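Lipocalin AI-4 (Rhodnius prolixus, PDB 5H9N) binds cysteinyl leukotrienes such as leukotriene C4 inside a lipocalin barrel, as a salivary protein of a blood-feeding insect. Local coordinates at residues Trp31-Ser36 against Asn151-Ser156. The protein carries 1 engineered substitution. Numbering follows the deposited sequence.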
loop_
_atom_site.group_PDB
_atom_site.type_symbol
_atom_site.label_atom_id
_atom_site.label_comp_id
_atom_site.label_asym_id
_atom_site.label_seq_id
_atom_site.Cartn_x
_atom_site.Cartn_y
_atom_site.Cartn_z
ATOM N N TRP A 31 5.890 -0.871 -8.841
ATOM C CA TRP A 31 4.693 -0.072 -8.615
ATOM C C TRP A 31 5.117 1.318 -8.117
ATOM O O TRP A 31 5.848 1.401 -7.129
ATOM C CB TRP A 31 3.795 -0.714 -7.567
ATOM C CG TRP A 31 2.995 -1.915 -7.990
ATOM C CD1 TRP A 31 3.231 -3.217 -7.659
ATOM C CD2 TRP A 31 1.806 -1.911 -8.787
ATOM N NE1 TRP A 31 2.258 -4.030 -8.199
ATOM C CE2 TRP A 31 1.372 -3.249 -8.895
ATOM C CE3 TRP A 31 1.063 -0.898 -9.412
ATOM C CZ2 TRP A 31 0.231 -3.602 -9.616
ATOM C CZ3 TRP A 31 -0.062 -1.250 -10.120
ATOM C CH2 TRP A 31 -0.479 -2.585 -10.207
ATOM N N TYR A 32 4.629 2.392 -8.741
ATOM C CA TYR A 32 4.895 3.758 -8.282
ATOM C C TYR A 32 3.751 4.225 -7.414
ATOM O O TYR A 32 2.588 4.090 -7.790
ATOM C CB TYR A 32 5.075 4.709 -9.473
ATOM C CG TYR A 32 6.265 4.370 -10.325
ATOM C CD1 TYR A 32 6.165 3.414 -11.328
ATOM C CD2 TYR A 32 7.497 4.984 -10.116
ATOM C CE1 TYR A 32 7.258 3.076 -12.106
ATOM C CE2 TYR A 32 8.597 4.657 -10.896
ATOM C CZ TYR A 32 8.462 3.702 -11.881
ATOM O OH TYR A 32 9.538 3.352 -12.668
ATOM N N LEU A 33 4.075 4.799 -6.256
ATOM C CA LEU A 33 3.061 5.344 -5.374
ATOM C C LEU A 33 2.731 6.761 -5.850
ATOM O O LEU A 33 3.469 7.711 -5.565
ATOM C CB LEU A 33 3.566 5.325 -3.925
ATOM C CG LEU A 33 2.646 5.931 -2.862
ATOM C CD1 LEU A 33 1.222 5.436 -3.014
ATOM C CD2 LEU A 33 3.176 5.636 -1.454
ATOM N N THR A 34 1.659 6.922 -6.609
ATOM C CA THR A 34 1.410 8.211 -7.253
ATOM C C THR A 34 0.450 9.126 -6.489
ATOM O O THR A 34 0.504 10.330 -6.660
ATOM C CB THR A 34 0.883 8.013 -8.689
ATOM O OG1 THR A 34 -0.330 7.248 -8.671
ATOM C CG2 THR A 34 1.881 7.280 -9.545
ATOM N N HIS A 35 -0.448 8.565 -5.688
ATOM C CA HIS A 35 -1.454 9.339 -4.968
ATOM C C HIS A 35 -1.743 8.695 -3.629
ATOM O O HIS A 35 -1.589 7.476 -3.492
ATOM C CB HIS A 35 -2.784 9.431 -5.727
ATOM C CG HIS A 35 -2.691 10.067 -7.075
ATOM N ND1 HIS A 35 -2.072 9.456 -8.139
ATOM C CD2 HIS A 35 -3.182 11.240 -7.542
ATOM C CE1 HIS A 35 -2.158 10.239 -9.200
ATOM N NE2 HIS A 35 -2.820 11.328 -8.862
ATOM N N SER A 36 -2.226 9.460 -2.662
ATOM C CA SER A 36 -2.661 8.878 -1.393
ATOM C C SER A 36 -3.691 9.803 -0.744
ATOM O O SER A 36 -3.756 11.004 -1.058
ATOM C CB SER A 36 -1.463 8.622 -0.475
ATOM O OG SER A 36 -0.765 9.821 -0.196
ATOM N N ASN A 151 -4.605 12.910 -2.949
ATOM C CA ASN A 151 -3.498 13.833 -3.119
ATOM C C ASN A 151 -2.466 13.271 -4.067
ATOM O O ASN A 151 -1.998 12.149 -3.877
ATOM C CB ASN A 151 -2.831 14.115 -1.785
ATOM C CG ASN A 151 -3.739 14.832 -0.820
ATOM O OD1 ASN A 151 -4.916 15.093 -1.113
ATOM N ND2 ASN A 151 -3.197 15.173 0.340
ATOM N N LYS A 152 -2.088 14.046 -5.073
ATOM C CA LYS A 152 -1.032 13.629 -5.983
ATOM C C LYS A 152 0.327 13.819 -5.317
ATOM O O LYS A 152 0.587 14.847 -4.691
ATOM C CB LYS A 152 -1.102 14.403 -7.292
ATOM C CG LYS A 152 -0.139 13.858 -8.330
ATOM C CD LYS A 152 -0.238 14.608 -9.641
ATOM C CE LYS A 152 0.556 13.873 -10.720
ATOM N NZ LYS A 152 0.487 14.565 -12.036
ATOM N N LEU A 153 1.201 12.838 -5.466
ATOM C CA LEU A 153 2.512 12.876 -4.839
ATOM C C LEU A 153 3.545 13.392 -5.852
ATOM O O LEU A 153 3.222 14.276 -6.657
ATOM C CB LEU A 153 2.852 11.503 -4.250
ATOM C CG LEU A 153 1.755 11.019 -3.285
ATOM C CD1 LEU A 153 2.065 9.620 -2.761
ATOM C CD2 LEU A 153 1.508 11.995 -2.144
ATOM N N GLY A 154 4.772 12.888 -5.785
ATOM C CA GLY A 154 5.861 13.505 -6.532
ATOM C C GLY A 154 6.292 12.772 -7.788
ATOM O O GLY A 154 7.357 13.074 -8.331
ATOM N N CYS A 155 5.520 11.790 -8.236
ATOM C CA CYS A 155 5.789 11.129 -9.514
ATOM C C CYS A 155 5.139 11.883 -10.671
ATOM O O CYS A 155 4.077 12.501 -10.495
ATOM C CB CYS A 155 5.242 9.698 -9.504
ATOM S SG CYS A 155 5.771 8.636 -8.150
ATOM N N SER A 156 5.730 11.796 -11.853
ATOM C CA SER A 156 5.093 12.309 -13.059
ATOM C C SER A 156 5.544 11.509 -14.270
ATOM O O SER A 156 6.482 10.715 -14.180
ATOM C CB SER A 156 5.407 13.795 -13.250
ATOM O OG SER A 156 6.780 13.987 -13.547
HETATM O O HOH W 1 2.663 11.307 -8.137
#
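In this lipocalin the C-terminal strand 151-152 pairs antiparallel with the end of the first barrel strand, 30-36, and the residues after it, out to Cys155, run on beside the same strand. Ser36 and Asn151 form a hydrogen-bonded pair: Ser36 N donates to Asn151 O (3.0 Å), and Asn151 N returns a bond of 2.8 Å to Ser36 O. Beside them His35 and Lys152 make the non-hydrogen-bonded pair, in which His35 CA also offers a C-H to Asn151 O. The extended Lys152 chain runs past the imidazole, with CG 3.7 Å from His35 NE2, before its amine leads away. The ring's rotation is fixed at ND1, which shares a hydrogen bond of 2.9 Å with Thr34 OG1 lying at the ring edge; that hydroxyl is itself held by Asn127.

Beyond the ladder, Thr34 O is gripped twice, by Leu153 N (2.9 Å, N-H...O angle 165°) and by a water that accepts from Cys155 N, so one carbonyl holds Leu153 directly and Cys155 through the water. With CG beside its own backbone N (chi1 -55°), Leu153 spreads its methyls along the strand: CD1 packs on Leu33 CG at 3.7 Å, while CD2 reaches Ser36 OG, whose hydrogen bond goes to Asp38 O. Cys155 SG sits 3.6 Å from Leu33 O and touches Tyr32 CB, and its disulfide to Cys45 fastens the C-terminus to the chain leading into strand 46-51. Thr34 and His35 both face Leu125 on strand 120-127, forming a classic beta bulge. Hydrogen bonds, the Leu153 packing and the Cys45-Cys155 disulfide together fix the tail of the chain to the wall of a lipocalin barrel.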